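Local coordinates for protein TRAP-type C4-dicarboxylate:H+ symport system substrate-binding component DctP (Shewanella oneidensis, PDB 4MX6) that binds succinate in the crystal and probably delivers C4-dicarboxylates in the periplasm to a TRAP-type proton symporter, at residues L167-A173 / E307-W311; L120-A126 / A334-N338; V37-H43 / E69-F75. One frame throughout, in Å; residues are numbered along the deposited sequence. Where two conformers were deposited one is given.

Interaction 1. Residues L167-A173 / E307-W311; sequences LKQPSDA and ERQQW
Pro170 lies over one face of the Trp311 indole: its CA stands 3.8 Å from the centroid of the six-membered ring, 14° off the normal, a CH-pi contact, and CD continues over the pyrrole half toward CD1. At the edge, near the ring plane, the carbonyl oxygens of Leu167 and Lys168 share the one indole N-H, Trp311 NE1 giving weak bonds of 3.1 Å to Leu167 O and 3.3 Å to Lys168 O. Ala173 CB meets CH2 obliquely.

Along the helix, Gln310 OE1 accepts a hydrogen bond from Gln169 NE2 at 2.8 Å; the two amides are nearly coplanar, 9° apart, and the bond uses a lone pair of the oxygen. Lys168 bends at chi2 (-73°), which brings NZ to the syn side of Glu307 OE1 at 3.1 Å, a salt bridge, while a water links NZ to Glu307 OE2. That lysine also bonds Thr302 O, and Glu307 OE1 also accepts from Ser304 N.

The contact fastens the loop between strands 160-163 and 177-180 onto the start of helix 305-326, with Phe161 of the first strand meeting the indole and Val193, ahead of strand 196-199, against Pro170 and Ala173.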
loop_
_atom_site.group_PDB
_atom_site.type_symbol
_atom_site.label_atom_id
_atom_site.label_comp_id
_atom_site.label_asym_id
_atom_site.label_seq_id
_atom_site.Cartn_x
_atom_site.Cartn_y
_atom_site.Cartn_z
ATOM N N LEU A 167 17.195 7.815 -11.854
ATOM C CA LEU A 167 16.063 8.709 -12.090
ATOM C C LEU A 167 16.250 10.025 -11.316
ATOM O O LEU A 167 15.409 10.463 -10.516
ATOM C CB LEU A 167 14.741 7.999 -11.775
ATOM C CG LEU A 167 14.493 6.797 -12.710
ATOM C CD1 LEU A 167 13.404 5.900 -12.158
ATOM C CD2 LEU A 167 14.151 7.249 -14.118
ATOM N N LYS A 168 17.379 10.658 -11.612
ATOM C CA LYS A 168 17.801 11.873 -10.936
ATOM C C LYS A 168 16.868 13.041 -11.191
ATOM O O LYS A 168 16.634 13.866 -10.309
ATOM C CB LYS A 168 19.197 12.258 -11.423
ATOM C CG LYS A 168 20.305 11.438 -10.807
ATOM C CD LYS A 168 20.492 11.867 -9.364
ATOM C CE LYS A 168 21.903 11.646 -8.879
ATOM N NZ LYS A 168 22.132 12.420 -7.628
ATOM N N GLN A 169 16.348 13.110 -12.408
ATOM C CA GLN A 169 15.456 14.191 -12.803
ATOM C C GLN A 169 14.293 13.616 -13.569
ATOM O O GLN A 169 14.399 12.529 -14.148
ATOM C CB GLN A 169 16.187 15.203 -13.678
ATOM C CG GLN A 169 17.349 15.880 -12.986
ATOM C CD GLN A 169 18.167 16.732 -13.923
ATOM O OE1 GLN A 169 18.996 16.223 -14.672
ATOM N NE2 GLN A 169 17.944 18.040 -13.886
ATOM N N PRO A 170 13.171 14.346 -13.583
ATOM C CA PRO A 170 11.989 13.865 -14.300
ATOM C C PRO A 170 12.284 13.463 -15.738
ATOM O O PRO A 170 11.686 12.503 -16.220
ATOM C CB PRO A 170 11.046 15.070 -14.254
ATOM C CG PRO A 170 11.427 15.775 -13.030
ATOM C CD PRO A 170 12.890 15.581 -12.834
ATOM N N SER A 171 13.178 14.182 -16.413
ATOM C CA SER A 171 13.493 13.883 -17.804
ATOM C C SER A 171 14.003 12.451 -17.984
ATOM O O SER A 171 13.850 11.865 -19.054
ATOM C CB SER A 171 14.514 14.895 -18.366
ATOM O OG SER A 171 15.728 14.868 -17.636
ATOM N N ASP A 172 14.610 11.899 -16.936
ATOM C CA ASP A 172 15.184 10.555 -17.005
ATOM C C ASP A 172 14.121 9.467 -17.148
ATOM O O ASP A 172 14.449 8.365 -17.568
ATOM C CB ASP A 172 16.061 10.250 -15.780
ATOM C CG ASP A 172 17.303 11.106 -15.712
ATOM O OD1 ASP A 172 17.917 11.342 -16.766
ATOM O OD2 ASP A 172 17.697 11.530 -14.599
ATOM N N ALA A 173 12.869 9.771 -16.804
ATOM C CA ALA A 173 11.786 8.789 -16.888
ATOM C C ALA A 173 11.075 8.774 -18.245
ATOM O O ALA A 173 10.252 7.899 -18.499
ATOM C CB ALA A 173 10.775 9.053 -15.795
ATOM N N GLU A 307 17.216 18.488 -7.081
ATOM C CA GLU A 307 16.700 17.384 -7.866
ATOM C C GLU A 307 15.331 16.967 -7.343
ATOM O O GLU A 307 14.400 16.775 -8.115
ATOM C CB GLU A 307 17.677 16.208 -7.843
ATOM C CG GLU A 307 18.858 16.451 -8.758
ATOM C CD GLU A 307 20.022 15.491 -8.558
ATOM O OE1 GLU A 307 20.099 14.793 -7.526
ATOM O OE2 GLU A 307 20.890 15.466 -9.454
ATOM N N ARG A 308 15.196 16.823 -6.027
ATOM C CA ARG A 308 13.895 16.478 -5.464
ATOM C C ARG A 308 12.857 17.530 -5.852
ATOM O O ARG A 308 11.731 17.187 -6.226
ATOM C CB ARG A 308 13.953 16.334 -3.939
ATOM C CG ARG A 308 12.594 15.932 -3.320
ATOM C CD ARG A 308 12.557 16.062 -1.795
ATOM N NE ARG A 308 11.345 15.463 -1.208
ATOM C CZ ARG A 308 10.200 16.094 -0.967
ATOM N NH1 ARG A 308 10.057 17.385 -1.243
ATOM N NH2 ARG A 308 9.183 15.425 -0.433
ATOM N N GLN A 309 13.217 18.801 -5.759
ATOM C CA GLN A 309 12.247 19.858 -6.037
ATOM C C GLN A 309 11.784 19.815 -7.494
ATOM O O GLN A 309 10.626 20.111 -7.785
ATOM C CB GLN A 309 12.799 21.241 -5.684
ATOM C CG GLN A 309 11.721 22.322 -5.675
ATOM C CD GLN A 309 10.677 22.100 -4.593
ATOM O OE1 GLN A 309 11.010 21.834 -3.442
ATOM N NE2 GLN A 309 9.412 22.185 -4.967
ATOM N N GLN A 310 12.667 19.425 -8.412
ATOM C CA GLN A 310 12.252 19.309 -9.807
ATOM C C GLN A 310 11.157 18.248 -9.942
ATOM O O GLN A 310 10.170 18.434 -10.654
ATOM C CB GLN A 310 13.445 18.972 -10.708
ATOM C CG GLN A 310 14.413 20.134 -10.857
ATOM C CD GLN A 310 15.621 19.880 -11.745
ATOM O OE1 GLN A 310 16.050 18.760 -11.975
ATOM N NE2 GLN A 310 16.202 20.957 -12.215
ATOM N N TRP A 311 11.333 17.128 -9.253
ATOM C CA TRP A 311 10.304 16.087 -9.247
ATOM C C TRP A 311 8.997 16.567 -8.598
ATOM O O TRP A 311 7.905 16.294 -9.094
ATOM C CB TRP A 311 10.829 14.852 -8.519
ATOM C CG TRP A 311 11.695 13.917 -9.330
ATOM C CD1 TRP A 311 13.052 13.819 -9.317
ATOM C CD2 TRP A 311 11.226 12.939 -10.256
ATOM N NE1 TRP A 311 13.453 12.828 -10.174
ATOM C CE2 TRP A 311 12.347 12.262 -10.756
ATOM C CE3 TRP A 311 9.955 12.553 -10.684
ATOM C CZ2 TRP A 311 12.234 11.230 -11.697
ATOM C CZ3 TRP A 311 9.841 11.527 -11.611
ATOM C CH2 TRP A 311 10.967 10.873 -12.090
HETATM O O HOH W 1 15.364 16.396 -10.499
HETATM O O HOH W 2 23.454 14.322 -9.135
#

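Interaction 2. Residues L120-A126 / A334-N338; sequences LFNDMDA and AVAAN
Asn338 OD1 accepts the backbone N-H of Asn122 at 2.8 Å, the shortest direct hydrogen bond between the two segments, with the donor tilted 28° from the carbonyl plane. The same amide gives its ND2 to Leu120 O at 2.9 Å, and this oxygen lies close to the amide plane. One side chain thus grips two backbone groups two residues apart, an acceptor and a donor. ND2 also reaches back to Val335 O, which takes Asn338 N from the same face of its plane, so the amide's rotation is fixed by bonds on both of its ends.

Asn122 lays its own amide against that of Asn338, stacked with planes 27° apart, and a water joins Asn122 ND2 to Asn338 O. Ala126 CB also comes within 3.2 Å of Asn338 OD1. With Asn338 replaced by an alanine, Leu120 O and Asn122 N would probably lose these partners, and the loop would be freer to shift against the C-terminal helix.

The apolar half is built on Ala334. Leu120 has CG opposite its backbone N (chi1 180°), which carries CD2 to Ala334 CB at 3.6 Å and CD1 to Val335 CG2 at 3.8 Å. Phe121 CE1 meets the same methyl at 3.7 Å, and the ring has Leu120 CG over its centre. Trp319 of helix 305-326 packs on Leu120 and Val335, while Phe130 packs on Ala334 and Ala337.

At the end of the loop, Asp123 is the N-cap of helix 124-132, its OD1 accepting from Ala126 N. The loop leading into this helix is thus held by Asn338, next to helix 328-337, and finished by a classic N-cap.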
loop_
_atom_site.group_PDB
_atom_site.type_symbol
_atom_site.label_atom_id
_atom_site.label_comp_id
_atom_site.label_asym_id
_atom_site.label_seq_id
_atom_site.Cartn_x
_atom_site.Cartn_y
_atom_site.Cartn_z
ATOM N N LEU A 120 2.709 14.378 -1.729
ATOM C CA LEU A 120 1.762 14.991 -0.803
ATOM C C LEU A 120 2.273 14.956 0.639
ATOM O O LEU A 120 2.212 15.960 1.356
ATOM C CB LEU A 120 0.403 14.305 -0.913
ATOM C CG LEU A 120 -0.699 14.842 0.004
ATOM C CD1 LEU A 120 -0.944 16.336 -0.199
ATOM C CD2 LEU A 120 -1.972 14.034 -0.238
ATOM N N PHE A 121 2.729 13.782 1.066
ATOM C CA PHE A 121 3.234 13.591 2.416
ATOM C C PHE A 121 4.755 13.548 2.418
ATOM O O PHE A 121 5.375 12.856 1.606
ATOM C CB PHE A 121 2.708 12.278 2.991
ATOM C CG PHE A 121 1.214 12.203 3.028
ATOM C CD1 PHE A 121 0.485 12.937 3.949
ATOM C CD2 PHE A 121 0.525 11.400 2.136
ATOM C CE1 PHE A 121 -0.905 12.867 3.981
ATOM C CE2 PHE A 121 -0.866 11.337 2.175
ATOM C CZ PHE A 121 -1.566 12.084 3.095
ATOM N N ASN A 122 5.366 14.293 3.329
ATOM C CA ASN A 122 6.822 14.330 3.401
ATOM C C ASN A 122 7.388 12.984 3.835
ATOM O O ASN A 122 8.442 12.534 3.351
ATOM C CB ASN A 122 7.298 15.378 4.410
ATOM C CG ASN A 122 7.046 16.802 3.953
ATOM O OD1 ASN A 122 6.769 17.051 2.782
ATOM N ND2 ASN A 122 7.158 17.751 4.882
ATOM N N ASP A 123 6.687 12.350 4.764
ATOM C CA ASP A 123 7.193 11.157 5.416
ATOM C C ASP A 123 6.044 10.443 6.126
ATOM O O ASP A 123 4.897 10.909 6.097
ATOM C CB ASP A 123 8.330 11.501 6.390
ATOM C CG ASP A 123 7.931 12.526 7.414
ATOM O OD1 ASP A 123 6.756 12.549 7.830
ATOM O OD2 ASP A 123 8.816 13.328 7.810
ATOM N N MET A 124 6.361 9.325 6.767
ATOM C CA MET A 124 5.344 8.478 7.379
ATOM C C MET A 124 4.700 9.107 8.609
ATOM O O MET A 124 3.580 8.765 8.969
ATOM C CB MET A 124 5.927 7.116 7.726
ATOM C CG MET A 124 6.334 6.323 6.503
ATOM S SD MET A 124 4.960 6.033 5.406
ATOM C CE MET A 124 4.044 4.878 6.387
ATOM N N ASP A 125 5.409 10.002 9.275
ATOM C CA ASP A 125 4.821 10.745 10.383
ATOM C C ASP A 125 3.645 11.602 9.889
ATOM O O ASP A 125 2.597 11.682 10.550
ATOM C CB ASP A 125 5.870 11.614 11.084
ATOM C CG ASP A 125 6.871 10.801 11.902
ATOM O OD1 ASP A 125 6.513 9.719 12.412
ATOM O OD2 ASP A 125 8.030 11.254 12.035
ATOM N N ALA A 126 3.814 12.243 8.734
ATOM C CA ALA A 126 2.745 13.067 8.168
ATOM C C ALA A 126 1.571 12.192 7.725
ATOM O O ALA A 126 0.411 12.536 7.951
ATOM C CB ALA A 126 3.276 13.886 7.006
ATOM N N ALA A 334 -4.302 17.252 4.234
ATOM C CA ALA A 334 -3.117 16.423 4.093
ATOM C C ALA A 334 -1.856 17.287 4.080
ATOM O O ALA A 334 -0.860 16.965 4.731
ATOM C CB ALA A 334 -3.201 15.579 2.827
ATOM N N VAL A 335 -1.878 18.375 3.312
ATOM C CA VAL A 335 -0.722 19.260 3.238
ATOM C C VAL A 335 -0.369 19.748 4.638
ATOM O O VAL A 335 0.804 19.769 5.029
ATOM C CB VAL A 335 -0.975 20.463 2.287
ATOM C CG1 VAL A 335 0.108 21.524 2.417
ATOM C CG2 VAL A 335 -1.067 19.986 0.838
ATOM N N ALA A 336 -1.385 20.152 5.393
ATOM C CA ALA A 336 -1.172 20.700 6.727
ATOM C C ALA A 336 -0.633 19.656 7.702
ATOM O O ALA A 336 0.027 20.015 8.678
ATOM C CB ALA A 336 -2.457 21.325 7.256
ATOM N N ALA A 337 -0.887 18.376 7.434
ATOM C CA ALA A 337 -0.350 17.305 8.271
ATOM C C ALA A 337 1.184 17.234 8.242
ATOM O O ALA A 337 1.795 16.635 9.128
ATOM C CB ALA A 337 -0.967 15.961 7.877
ATOM N N ASN A 338 1.809 17.815 7.221
ATOM C CA ASN A 338 3.270 17.881 7.152
ATOM C C ASN A 338 3.866 18.868 8.138
ATOM O O ASN A 338 5.053 18.829 8.442
ATOM C CB ASN A 338 3.721 18.290 5.759
ATOM C CG ASN A 338 3.469 17.218 4.752
ATOM O OD1 ASN A 338 4.009 16.125 4.877
ATOM N ND2 ASN A 338 2.615 17.489 3.771
HETATM O O HOH W 3 7.042 17.163 7.659
#

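Interaction 3. Residues V37-H43 / E69-F75; sequences VEIKFSH and EYTVSVF
Val37 and Tyr70 open the parallel pairing of a beta-alpha-beta unit, in which helix 50-65 carries the chain from strand 37-42 to strand 70-75. Seven backbone bonds run up the pair, from Val37 N to Glu69 O through to His43 N to Phe75 O, and the strands are twisted by 27°.

On the face of Val37, Ile39 and Phe41, the Tyr70 ring lies beside Val37, the two side chains pointing the same way, with CD2 3.6 Å from Val37 CB. Ile39 crosses the ring obliquely: CG1 opposite the carbonyl carbon (chi1 -67°) and an extended chi2 bring CD1 to Tyr70 CD2 at 3.8 Å. Val62 of helix 50-65 packs on Tyr70 and Val72, Met54 on Phe41, and Ile266 of helix 260-295 on Ile39.

The other face is more polar. Glu38 has an extended chain, CG anti to the backbone N (chi1 -178°), which carries OE2 past Thr71 to Ser73, whose OG gives it a 2.7 Å bond on the anti side of the carboxylate. Further along, the methylenes of Lys40 run past Phe75, CG lying 3.9 Å from CE1.

Past the strand, His43 comes near the bound succinate, its side chain about 6 Å away from the ligand and about 4 Å from that of Lys51, a succinate-binding residue. Its ND1 bonds Val45 N, NE2 approaches Val74 CG1 at 4.1 Å, and Phe75 O stands above one face of the imidazole, toward the rim.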
loop_
_atom_site.group_PDB
_atom_site.type_symbol
_atom_site.label_atom_id
_atom_site.label_comp_id
_atom_site.label_asym_id
_atom_site.label_seq_id
_atom_site.Cartn_x
_atom_site.Cartn_y
_atom_site.Cartn_z
ATOM N N VAL A 37 -15.400 -21.315 13.847
ATOM C CA VAL A 37 -15.663 -20.535 12.654
ATOM C C VAL A 37 -14.319 -20.158 12.033
ATOM O O VAL A 37 -13.437 -19.615 12.703
ATOM C CB VAL A 37 -16.509 -19.287 12.975
ATOM C CG1 VAL A 37 -16.618 -18.380 11.767
ATOM C CG2 VAL A 37 -17.899 -19.703 13.441
ATOM N N GLU A 38 -14.147 -20.493 10.759
ATOM C CA GLU A 38 -12.923 -20.134 10.053
ATOM C C GLU A 38 -13.026 -18.734 9.480
ATOM O O GLU A 38 -13.957 -18.416 8.734
ATOM C CB GLU A 38 -12.612 -21.126 8.933
ATOM C CG GLU A 38 -11.301 -20.815 8.194
ATOM C CD GLU A 38 -11.034 -21.741 7.025
ATOM O OE1 GLU A 38 -11.974 -22.441 6.593
ATOM O OE2 GLU A 38 -9.879 -21.784 6.541
ATOM N N ILE A 39 -12.052 -17.912 9.842
ATOM C CA ILE A 39 -11.891 -16.572 9.315
ATOM C C ILE A 39 -10.712 -16.592 8.348
ATOM O O ILE A 39 -9.614 -16.967 8.735
ATOM C CB ILE A 39 -11.578 -15.595 10.461
ATOM C CG1 ILE A 39 -12.775 -15.447 11.403
ATOM C CG2 ILE A 39 -11.192 -14.250 9.912
ATOM C CD1 ILE A 39 -12.447 -14.666 12.661
ATOM N N LYS A 40 -10.945 -16.238 7.086
ATOM C CA LYS A 40 -9.866 -16.204 6.097
ATOM C C LYS A 40 -9.354 -14.782 5.894
ATOM O O LYS A 40 -10.154 -13.848 5.786
ATOM C CB LYS A 40 -10.347 -16.771 4.764
ATOM C CG LYS A 40 -10.781 -18.209 4.845
ATOM C CD LYS A 40 -11.164 -18.775 3.482
ATOM C CE LYS A 40 -11.810 -20.142 3.619
ATOM N NZ LYS A 40 -12.056 -20.778 2.313
ATOM N N PHE A 41 -8.025 -14.643 5.856
ATOM C CA PHE A 41 -7.340 -13.366 5.638
ATOM C C PHE A 41 -6.389 -13.607 4.475
ATOM O O PHE A 41 -5.438 -14.387 4.602
ATOM C CB PHE A 41 -6.569 -12.980 6.899
ATOM C CG PHE A 41 -6.074 -11.543 6.934
ATOM C CD1 PHE A 41 -5.615 -10.874 5.811
ATOM C CD2 PHE A 41 -6.065 -10.870 8.125
ATOM C CE1 PHE A 41 -5.174 -9.562 5.896
ATOM C CE2 PHE A 41 -5.630 -9.563 8.209
ATOM C CZ PHE A 41 -5.169 -8.924 7.093
ATOM N N SER A 42 -6.649 -12.993 3.327
ATOM C CA SER A 42 -5.748 -13.142 2.191
ATOM C C SER A 42 -5.019 -11.845 1.910
ATOM O O SER A 42 -5.535 -10.763 2.172
ATOM C CB SER A 42 -6.494 -13.625 0.942
ATOM O OG SER A 42 -7.460 -12.696 0.474
ATOM N N HIS A 43 -3.819 -11.966 1.360
ATOM C CA HIS A 43 -3.065 -10.815 0.908
ATOM C C HIS A 43 -2.052 -11.212 -0.163
ATOM O O HIS A 43 -1.895 -12.405 -0.485
ATOM C CB HIS A 43 -2.420 -10.102 2.107
ATOM C CG HIS A 43 -1.357 -10.886 2.808
ATOM N ND1 HIS A 43 -0.081 -10.990 2.302
ATOM C CD2 HIS A 43 -1.374 -11.582 3.974
ATOM C CE1 HIS A 43 0.645 -11.715 3.136
ATOM N NE2 HIS A 43 -0.113 -12.089 4.153
ATOM N N GLU A 69 -13.327 -21.364 19.164
ATOM C CA GLU A 69 -14.475 -20.596 18.703
ATOM C C GLU A 69 -14.236 -20.016 17.310
ATOM O O GLU A 69 -15.133 -20.025 16.467
ATOM C CB GLU A 69 -14.783 -19.461 19.677
ATOM C CG GLU A 69 -15.135 -19.914 21.087
ATOM C CD GLU A 69 -15.272 -18.741 22.046
ATOM O OE1 GLU A 69 -16.080 -17.851 21.762
ATOM O OE2 GLU A 69 -14.556 -18.693 23.067
ATOM N N TYR A 70 -13.028 -19.495 17.095
ATOM C CA TYR A 70 -12.623 -18.925 15.820
ATOM C C TYR A 70 -11.199 -19.346 15.519
ATOM O O TYR A 70 -10.383 -19.513 16.424
ATOM C CB TYR A 70 -12.708 -17.387 15.844
ATOM C CG TYR A 70 -14.119 -16.888 15.988
ATOM C CD1 TYR A 70 -14.698 -16.725 17.243
ATOM C CD2 TYR A 70 -14.893 -16.625 14.870
ATOM C CE1 TYR A 70 -16.003 -16.302 17.381
ATOM C CE2 TYR A 70 -16.190 -16.203 14.993
ATOM C CZ TYR A 70 -16.745 -16.039 16.250
ATOM O OH TYR A 70 -18.048 -15.616 16.388
ATOM N N THR A 71 -10.905 -19.515 14.236
ATOM C CA THR A 71 -9.542 -19.729 13.780
ATOM C C THR A 71 -9.319 -18.826 12.583
ATOM O O THR A 71 -10.262 -18.551 11.850
ATOM C CB THR A 71 -9.295 -21.198 13.386
ATOM O OG1 THR A 71 -7.910 -21.386 13.091
ATOM C CG2 THR A 71 -10.138 -21.590 12.183
ATOM N N VAL A 72 -8.087 -18.358 12.394
ATOM C CA VAL A 72 -7.763 -17.493 11.269
ATOM C C VAL A 72 -6.817 -18.226 10.322
ATOM O O VAL A 72 -5.755 -18.668 10.747
ATOM C CB VAL A 72 -7.086 -16.184 11.729
ATOM C CG1 VAL A 72 -6.806 -15.281 10.530
ATOM C CG2 VAL A 72 -7.942 -15.454 12.737
ATOM N N SER A 73 -7.219 -18.373 9.060
ATOM C CA SER A 73 -6.357 -18.917 8.022
ATOM C C SER A 73 -5.790 -17.767 7.208
ATOM O O SER A 73 -6.541 -16.939 6.698
ATOM C CB SER A 73 -7.133 -19.874 7.117
ATOM O OG SER A 73 -7.606 -20.979 7.861
ATOM N N VAL A 74 -4.468 -17.730 7.092
ATOM C CA VAL A 74 -3.787 -16.651 6.393
ATOM C C VAL A 74 -3.209 -17.171 5.081
ATOM O O VAL A 74 -2.535 -18.197 5.049
ATOM C CB VAL A 74 -2.658 -16.056 7.268
ATOM C CG1 VAL A 74 -1.879 -14.991 6.514
ATOM C CG2 VAL A 74 -3.228 -15.473 8.561
ATOM N N PHE A 75 -3.451 -16.422 4.000
ATOM C CA PHE A 75 -3.054 -16.819 2.654
ATOM C C PHE A 75 -2.216 -15.708 2.037
ATOM O O PHE A 75 -2.764 -14.757 1.474
ATOM C CB PHE A 75 -4.296 -17.081 1.790
ATOM C CG PHE A 75 -5.224 -18.113 2.365
ATOM C CD1 PHE A 75 -6.228 -17.746 3.251
ATOM C CD2 PHE A 75 -5.104 -19.448 2.021
ATOM C CE1 PHE A 75 -7.081 -18.690 3.787
ATOM C CE2 PHE A 75 -5.965 -20.399 2.566
ATOM C CZ PHE A 75 -6.944 -20.008 3.443
#

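In the fold
Along the chain, interaction 3 comes first and closes before the others open. Interaction 2 then spans from residue 120 almost to the C-terminus, and interaction 1 falls wholly within that span. Interactions 1 and 2 have centres about 21 Å apart and nearest atoms about 4 Å apart; they involve the consecutive helices 305-326 and 328-337, so the last two helices of the chain are each joined to earlier loops. Interaction 3 lies on the opposite side of the chain's centre, its centre about 44 Å from that of interaction 1 and about 34 Å from that of interaction 2. It comes near the bound succinate through His43, whereas interaction 2 sits away from the succinate-binding residues.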